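Local coordinates for tropomodulin TMD-1 (Caenorhabditis elegans, PDB 1PGV), which probably caps the pointed ends of actin filaments, limiting gain and loss of subunits there, the chain here being its C-terminal domain, at residues A[57-62]-A[80-85]; A[117-122]-A[157-162]; A[34-39]-A[70-75]. All coordinates share one frame; numbering follows the deposited sequence.

How the interactions relate
All three contacts belong to one leucine-rich-repeat fold, in which helices alternate with the strands of a parallel five-stranded sheet. Interactions 1 and 3 are neighbours near the N-terminal end of the domain, with centres about 17 Å apart. Their segments alternate along the chain, and they meet directly: Leu62 CD1 lies 3.9 Å from Leu36 CD1, and Leu62 CD2 also packs on Phe75 CE1. Interaction 2 comes later in the chain, its centre about 21 Å from that of interaction 1 and about 20 Å from that of interaction 3. It touches neither, but it reaches the same sheet as interaction 3, at the edge strand 161-163.

Interaction 1. Residues A[57-62]-A[80-85]; sequences ERIRSL and TAISDS
Ile59 of helix 56-66 and Ile82 of the loop before helix 84-87 meet obliquely through their methyl groups. CD1 of Ile59 sits 3.7 Å from CG2 of Ile82, and Ile59 CG2 approaches that same methyl at 4.0 Å, so one branch of Ile82 is met by both branches of Ile59. The torsion of Ile82 accounts for this: CG1 stands between the backbone N and the carbonyl carbon (chi1 54°), which leaves CG2 to face the helix. The next residue, Arg60, sends an extended chain to the first turn of helix 84-87. Its guanidinium meets Ser85 edge-on, with NH2 3.4 Å from Ser85 CB and the CB near the guanidinium plane. NE gives a weak, bent hydrogen bond to Ser85 O, 3.4 Å long with an angle of 131° at the hydrogen. Ser83 is at the N-cap of helix 84-87, its N bonded to Glu86 OE1, and Asn108 OD1 accepts from both Thr80 N and Ile82 N. The chemistry is therefore divided: a buried aliphatic pair supplies close packing, while the exposed arginine adds a polar contact too long and bent to fix its position tightly.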
# COMPACT_ATOMS: atom_id res chain seq x y z
N GLU A 57 18.43 -1.51 -6.36
CA GLU A 57 18.67 -0.07 -6.48
C GLU A 57 17.65 0.50 -7.47
O GLU A 57 17.21 1.64 -7.33
CB GLU A 57 20.09 0.20 -6.97
CG GLU A 57 20.49 1.67 -6.86
CD GLU A 57 21.93 1.90 -7.27
OE1 GLU A 57 22.82 1.18 -6.77
OE2 GLU A 57 22.18 2.81 -8.09
N ARG A 58 17.28 -0.31 -8.46
CA ARG A 58 16.31 0.10 -9.46
C ARG A 58 14.91 0.15 -8.83
O ARG A 58 14.12 1.05 -9.11
CB ARG A 58 16.31 -0.87 -10.64
CG ARG A 58 17.52 -0.77 -11.55
CD ARG A 58 17.53 0.53 -12.35
NE ARG A 58 17.75 1.70 -11.52
CZ ARG A 58 17.77 2.95 -11.97
NH1 ARG A 58 17.57 3.19 -13.26
NH2 ARG A 58 18.00 3.96 -11.14
N ILE A 59 14.61 -0.83 -7.99
CA ILE A 59 13.32 -0.87 -7.32
C ILE A 59 13.24 0.35 -6.41
O ILE A 59 12.20 1.00 -6.32
CB ILE A 59 13.15 -2.17 -6.50
CG1 ILE A 59 13.02 -3.36 -7.45
CG2 ILE A 59 11.93 -2.06 -5.59
CD1 ILE A 59 12.85 -4.69 -6.77
N ARG A 60 14.34 0.66 -5.73
CA ARG A 60 14.37 1.83 -4.86
C ARG A 60 14.17 3.10 -5.67
O ARG A 60 13.47 4.01 -5.25
CB ARG A 60 15.71 1.92 -4.11
CG ARG A 60 15.86 0.96 -2.94
CD ARG A 60 17.21 1.19 -2.26
NE ARG A 60 17.34 0.47 -0.99
CZ ARG A 60 18.42 0.53 -0.21
NH1 ARG A 60 19.46 1.27 -0.57
NH2 ARG A 60 18.45 -0.15 0.93
N SER A 61 14.79 3.16 -6.85
CA SER A 61 14.66 4.34 -7.70
C SER A 61 13.25 4.46 -8.27
O SER A 61 12.74 5.56 -8.47
CB SER A 61 15.69 4.29 -8.84
OG SER A 61 15.59 3.09 -9.58
N LEU A 62 12.62 3.31 -8.51
CA LEU A 62 11.25 3.28 -9.04
C LEU A 62 10.30 3.86 -7.99
O LEU A 62 9.48 4.73 -8.30
CB LEU A 62 10.84 1.85 -9.37
CG LEU A 62 9.40 1.64 -9.85
CD1 LEU A 62 9.20 2.36 -11.19
CD2 LEU A 62 9.12 0.16 -10.00
N THR A 80 8.35 -9.76 -5.42
CA THR A 80 9.53 -9.18 -6.05
C THR A 80 10.73 -9.38 -5.13
O THR A 80 11.79 -8.80 -5.33
CB THR A 80 9.37 -7.68 -6.32
OG1 THR A 80 8.96 -7.02 -5.11
CG2 THR A 80 8.32 -7.44 -7.41
N ALA A 81 10.53 -10.20 -4.10
CA ALA A 81 11.57 -10.51 -3.13
C ALA A 81 12.18 -9.27 -2.48
O ALA A 81 13.37 -9.24 -2.19
CB ALA A 81 12.67 -11.35 -3.79
N ILE A 82 11.36 -8.25 -2.24
CA ILE A 82 11.86 -7.04 -1.60
C ILE A 82 11.78 -7.15 -0.09
O ILE A 82 10.95 -7.89 0.44
CB ILE A 82 11.09 -5.78 -2.06
CG1 ILE A 82 9.59 -5.99 -1.83
CG2 ILE A 82 11.39 -5.49 -3.52
CD1 ILE A 82 8.76 -4.74 -2.10
N SER A 83 12.65 -6.43 0.60
CA SER A 83 12.68 -6.44 2.07
C SER A 83 12.50 -5.02 2.57
O SER A 83 12.34 -4.09 1.78
CB SER A 83 14.01 -7.01 2.57
OG SER A 83 15.07 -6.11 2.31
N ASP A 84 12.53 -4.84 3.89
CA ASP A 84 12.36 -3.51 4.46
C ASP A 84 13.25 -2.43 3.86
O ASP A 84 12.81 -1.29 3.67
CB ASP A 84 12.57 -3.55 5.97
CG ASP A 84 11.39 -4.13 6.71
OD1 ASP A 84 10.50 -4.72 6.06
OD2 ASP A 84 11.35 -4.00 7.95
N SER A 85 14.50 -2.78 3.55
CA SER A 85 15.42 -1.80 2.99
C SER A 85 14.92 -1.19 1.68
O SER A 85 15.05 0.01 1.46
CB SER A 85 16.81 -2.42 2.81
OG SER A 85 16.73 -3.67 2.15

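Interaction 2. Residues A[117-122]-A[157-162]; sequences RLLRST and ESLLRV
Helix-to-strand packing in the leucine-rich-repeat fold brings Leu119, on the last turn of helix 112-121, against Leu159 and Val162, which lead into and form the edge strand 161-163. The contact is small and apolar. Leu119 divides its two methyls between the partners: CD2 lies 4.0 Å from Leu159 CD1, while CD1 comes to 4.4 Å from Val162 CG1, a looser approach. The side chains of Leu119 and Leu159 meet at a slant, branch end against branch end. With CG of Leu159 beside its backbone N (chi1 -68°), CD1 is carried toward the helix and faces both Leu119 and Thr122, whose OG1 is 4.3 Å from that methyl. The hydroxyl faces the leucine, yet its bond is made within its own segment. It donates to Leu119 O over 2.5 Å, in the carbonyl plane with a C=O...donor angle of 151°, and the same oxygen also accepts from Thr122 N. Two donors from one residue thus satisfy a backbone carbonyl near the C-terminal end of the helix, and OG1 has a further, weak hydrogen bond with Asn156 ND2. Helix 143-155 borders the contact, with Met149 touching Leu119 and Ile153 touching Val162. From helix 169-190, Leu179 packs on both Leu159 and Val162. Toward the interior of the sheet, Arg161 makes backbone hydrogen bonds with Val129 and Phe131, which joins strand 161-163 to strand 130-132 and sets the contact where helix 112-121 meets strand 161-163, beside helices 143-155 and 169-190.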
# COMPACT_ATOMS: atom_id res chain seq x y z
N ARG A 117 3.89 0.64 9.83
CA ARG A 117 4.22 2.01 9.48
C ARG A 117 3.59 2.40 8.14
O ARG A 117 3.09 3.51 7.98
CB ARG A 117 5.74 2.20 9.41
CG ARG A 117 6.44 2.02 10.75
CD ARG A 117 7.95 2.14 10.59
NE ARG A 117 8.34 3.47 10.12
CZ ARG A 117 9.51 3.75 9.55
NH1 ARG A 117 10.41 2.79 9.38
NH2 ARG A 117 9.77 4.99 9.15
N LEU A 118 3.60 1.47 7.18
CA LEU A 118 3.00 1.75 5.88
C LEU A 118 1.50 2.04 6.01
O LEU A 118 0.99 3.00 5.43
CB LEU A 118 3.22 0.58 4.91
CG LEU A 118 4.68 0.25 4.56
CD1 LEU A 118 4.70 -0.94 3.62
CD2 LEU A 118 5.37 1.45 3.93
N LEU A 119 0.80 1.21 6.79
CA LEU A 119 -0.63 1.42 6.99
C LEU A 119 -0.92 2.71 7.75
O LEU A 119 -1.88 3.42 7.45
CB LEU A 119 -1.26 0.24 7.74
CG LEU A 119 -1.94 -0.84 6.90
CD1 LEU A 119 -2.38 -1.98 7.80
CD2 LEU A 119 -3.16 -0.24 6.19
N ARG A 120 -0.10 3.04 8.74
CA ARG A 120 -0.34 4.27 9.48
C ARG A 120 -0.11 5.48 8.56
O ARG A 120 -0.77 6.51 8.70
CB ARG A 120 0.57 4.33 10.72
CG ARG A 120 0.22 5.45 11.69
CD ARG A 120 0.64 5.07 13.11
NE ARG A 120 -0.26 4.10 13.72
CZ ARG A 120 -1.34 4.42 14.43
NH1 ARG A 120 -1.64 5.70 14.63
NH2 ARG A 120 -2.10 3.48 14.97
N SER A 121 0.82 5.35 7.62
CA SER A 121 1.10 6.45 6.70
C SER A 121 -0.05 6.73 5.74
O SER A 121 -0.12 7.82 5.17
CB SER A 121 2.38 6.17 5.91
OG SER A 121 2.24 5.04 5.07
N THR A 122 -0.94 5.76 5.57
CA THR A 122 -2.08 5.94 4.66
C THR A 122 -3.03 7.03 5.16
O THR A 122 -3.89 7.51 4.42
CB THR A 122 -2.89 4.63 4.52
OG1 THR A 122 -3.52 4.30 5.77
CG2 THR A 122 -1.98 3.48 4.09
N GLU A 157 -10.72 6.60 6.48
CA GLU A 157 -12.06 6.62 5.89
C GLU A 157 -12.14 6.13 4.44
O GLU A 157 -13.24 5.92 3.91
CB GLU A 157 -12.65 8.03 5.97
CG GLU A 157 -12.91 8.52 7.39
CD GLU A 157 -13.46 9.94 7.42
OE1 GLU A 157 -13.70 10.45 8.54
OE2 GLU A 157 -13.65 10.55 6.35
N SER A 158 -10.99 5.93 3.80
CA SER A 158 -10.96 5.49 2.40
C SER A 158 -10.74 4.00 2.15
O SER A 158 -11.24 3.45 1.17
CB SER A 158 -9.90 6.28 1.62
OG SER A 158 -10.19 7.67 1.63
N LEU A 159 -9.98 3.33 3.02
CA LEU A 159 -9.71 1.91 2.84
C LEU A 159 -10.94 1.02 2.73
O LEU A 159 -11.81 1.03 3.60
CB LEU A 159 -8.84 1.39 4.00
CG LEU A 159 -7.40 1.92 4.03
CD1 LEU A 159 -6.72 1.45 5.31
CD2 LEU A 159 -6.64 1.42 2.81
N LEU A 160 -10.98 0.22 1.67
CA LEU A 160 -12.08 -0.70 1.43
C LEU A 160 -11.59 -2.14 1.53
O LEU A 160 -12.34 -3.03 1.91
CB LEU A 160 -12.68 -0.46 0.04
CG LEU A 160 -13.26 0.94 -0.16
CD1 LEU A 160 -13.73 1.09 -1.61
CD2 LEU A 160 -14.41 1.16 0.81
N ARG A 161 -10.32 -2.36 1.21
CA ARG A 161 -9.74 -3.70 1.26
C ARG A 161 -8.34 -3.67 1.87
O ARG A 161 -7.48 -2.91 1.44
CB ARG A 161 -9.67 -4.32 -0.14
CG ARG A 161 -11.04 -4.72 -0.70
CD ARG A 161 -10.94 -5.21 -2.14
NE ARG A 161 -10.65 -4.13 -3.08
CZ ARG A 161 -11.47 -3.11 -3.32
NH1 ARG A 161 -12.63 -3.03 -2.70
NH2 ARG A 161 -11.12 -2.16 -4.19
N VAL A 162 -8.13 -4.51 2.88
CA VAL A 162 -6.83 -4.60 3.55
C VAL A 162 -6.43 -6.06 3.57
O VAL A 162 -7.03 -6.88 4.27
CB VAL A 162 -6.90 -4.05 4.99
CG1 VAL A 162 -5.56 -4.28 5.71
CG2 VAL A 162 -7.22 -2.56 4.95

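Interaction 3. Residues A[34-39]-A[70-75]; sequences NRLRED and KHIEKF
A Schellman motif ends helix 29-37, and its C-prime residue, Asp39, takes positive phi and turns its carboxylate to the loop that leads into strand 74-76. OD1 accepts a nearly straight hydrogen bond from Lys70 N, 2.8 Å long with an angle of 163° at the hydrogen. The donor comes to the syn side of the carboxylate, 32° out of its plane. The torsion makes this possible: CG lies opposite the backbone N (chi1 -172°), reaching across to the loop. The second oxygen, OD2, lies alongside the lysine chain, 3.2 Å from Lys70 CE; its salt bridge to Lys70 NZ, at 3.7 Å, is a long one. His71 comes to the first oxygen: its CD2 is 3.2 Å from Asp39 OD1, oblique to the ring, while Lys70 CG sits over one ring face, off toward the rim. One carboxylate thus meets a backbone N-H, an ammonium group and an imidazole. Deeper in, Leu36 CD2 packs on Ile72 CB at 4.3 Å, and Leu62 and Ala65 of helix 56-66 also touch Leu36. A helix stopped by a Schellman turn, its buried Leu36 packed on Ile72 just before strand 74-76, the sheet neighbour of 45-47, fits the alternating helix-strand build of a leucine-rich-repeat domain.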
# COMPACT_ATOMS: atom_id res chain seq x y z
N ASN A 34 11.60 6.83 -15.58
CA ASN A 34 11.68 8.11 -16.29
C ASN A 34 10.33 8.81 -16.38
O ASN A 34 10.24 10.01 -16.16
CB ASN A 34 12.25 7.91 -17.70
CG ASN A 34 13.73 7.55 -17.69
OD1 ASN A 34 14.53 8.22 -17.03
ND2 ASN A 34 14.09 6.50 -18.42
N ARG A 35 9.28 8.05 -16.71
CA ARG A 35 7.95 8.63 -16.83
C ARG A 35 7.39 9.15 -15.51
O ARG A 35 6.82 10.23 -15.46
CB ARG A 35 6.99 7.62 -17.46
CG ARG A 35 7.33 7.28 -18.91
CD ARG A 35 6.36 6.27 -19.49
NE ARG A 35 5.00 6.81 -19.58
CZ ARG A 35 3.93 6.08 -19.84
NH1 ARG A 35 4.05 4.77 -20.03
NH2 ARG A 35 2.73 6.65 -19.92
N LEU A 36 7.55 8.37 -14.44
CA LEU A 36 7.05 8.79 -13.14
C LEU A 36 7.75 10.07 -12.66
O LEU A 36 7.12 10.97 -12.11
CB LEU A 36 7.23 7.67 -12.11
CG LEU A 36 6.29 6.47 -12.27
CD1 LEU A 36 6.73 5.33 -11.38
CD2 LEU A 36 4.87 6.90 -11.94
N ARG A 37 9.06 10.14 -12.89
CA ARG A 37 9.84 11.31 -12.49
C ARG A 37 9.33 12.57 -13.18
O ARG A 37 9.32 13.65 -12.59
CB ARG A 37 11.32 11.12 -12.83
CG ARG A 37 12.04 10.13 -11.94
CD ARG A 37 13.50 10.00 -12.36
NE ARG A 37 14.25 9.12 -11.47
CZ ARG A 37 15.45 8.62 -11.75
NH1 ARG A 37 16.04 8.93 -12.91
NH2 ARG A 37 16.06 7.82 -10.89
N GLU A 38 8.91 12.42 -14.43
CA GLU A 38 8.41 13.55 -15.21
C GLU A 38 6.92 13.76 -14.97
O GLU A 38 6.28 14.57 -15.65
CB GLU A 38 8.68 13.33 -16.70
CG GLU A 38 10.15 13.09 -17.02
CD GLU A 38 10.41 12.88 -18.50
OE1 GLU A 38 9.78 11.98 -19.09
OE2 GLU A 38 11.24 13.62 -19.07
N ASP A 39 6.37 13.03 -14.01
CA ASP A 39 4.96 13.14 -13.66
C ASP A 39 4.05 12.91 -14.87
O ASP A 39 3.12 13.69 -15.12
CB ASP A 39 4.70 14.50 -13.02
CG ASP A 39 3.30 14.62 -12.45
OD1 ASP A 39 2.75 13.60 -12.00
OD2 ASP A 39 2.76 15.75 -12.43
N LYS A 70 1.60 12.61 -9.66
CA LYS A 70 0.33 12.92 -9.02
C LYS A 70 -0.77 12.22 -9.81
O LYS A 70 -1.95 12.53 -9.66
CB LYS A 70 0.09 14.44 -9.00
CG LYS A 70 0.16 15.12 -10.36
CD LYS A 70 -0.10 16.61 -10.21
CE LYS A 70 0.12 17.35 -11.52
NZ LYS A 70 -0.76 16.84 -12.61
N HIS A 71 -0.37 11.26 -10.63
CA HIS A 71 -1.31 10.52 -11.46
C HIS A 71 -1.37 9.02 -11.19
O HIS A 71 -2.41 8.40 -11.39
CB HIS A 71 -0.97 10.77 -12.93
CG HIS A 71 -0.98 12.21 -13.32
ND1 HIS A 71 -2.14 12.93 -13.49
CD2 HIS A 71 0.03 13.09 -13.53
CE1 HIS A 71 -1.85 14.18 -13.80
NE2 HIS A 71 -0.54 14.30 -13.83
N ILE A 72 -0.26 8.44 -10.73
CA ILE A 72 -0.25 7.00 -10.48
C ILE A 72 -1.42 6.58 -9.58
O ILE A 72 -1.66 7.17 -8.54
CB ILE A 72 1.09 6.55 -9.85
CG1 ILE A 72 1.08 5.04 -9.64
CG2 ILE A 72 1.34 7.31 -8.55
CD1 ILE A 72 2.43 4.47 -9.20
N GLU A 73 -2.13 5.54 -10.02
CA GLU A 73 -3.29 5.03 -9.30
C GLU A 73 -3.09 3.64 -8.74
O GLU A 73 -3.70 3.27 -7.73
CB GLU A 73 -4.52 5.02 -10.23
CG GLU A 73 -5.06 6.40 -10.54
CD GLU A 73 -6.16 6.38 -11.59
OE1 GLU A 73 -6.81 5.33 -11.74
OE2 GLU A 73 -6.37 7.42 -12.24
N LYS A 74 -2.25 2.85 -9.39
CA LYS A 74 -1.98 1.49 -8.94
C LYS A 74 -0.50 1.18 -9.00
O LYS A 74 0.15 1.40 -10.02
CB LYS A 74 -2.76 0.48 -9.78
CG LYS A 74 -4.26 0.67 -9.75
CD LYS A 74 -4.96 -0.40 -10.59
CE LYS A 74 -6.48 -0.22 -10.56
NZ LYS A 74 -7.17 -1.30 -11.33
N PHE A 75 0.04 0.66 -7.90
CA PHE A 75 1.45 0.32 -7.83
C PHE A 75 1.53 -1.05 -7.19
O PHE A 75 1.17 -1.23 -6.03
CB PHE A 75 2.19 1.37 -7.00
CG PHE A 75 3.69 1.24 -7.04
CD1 PHE A 75 4.32 0.58 -8.10
CD2 PHE A 75 4.48 1.80 -6.04
CE1 PHE A 75 5.71 0.49 -8.16
CE2 PHE A 75 5.88 1.72 -6.10
CZ PHE A 75 6.49 1.06 -7.16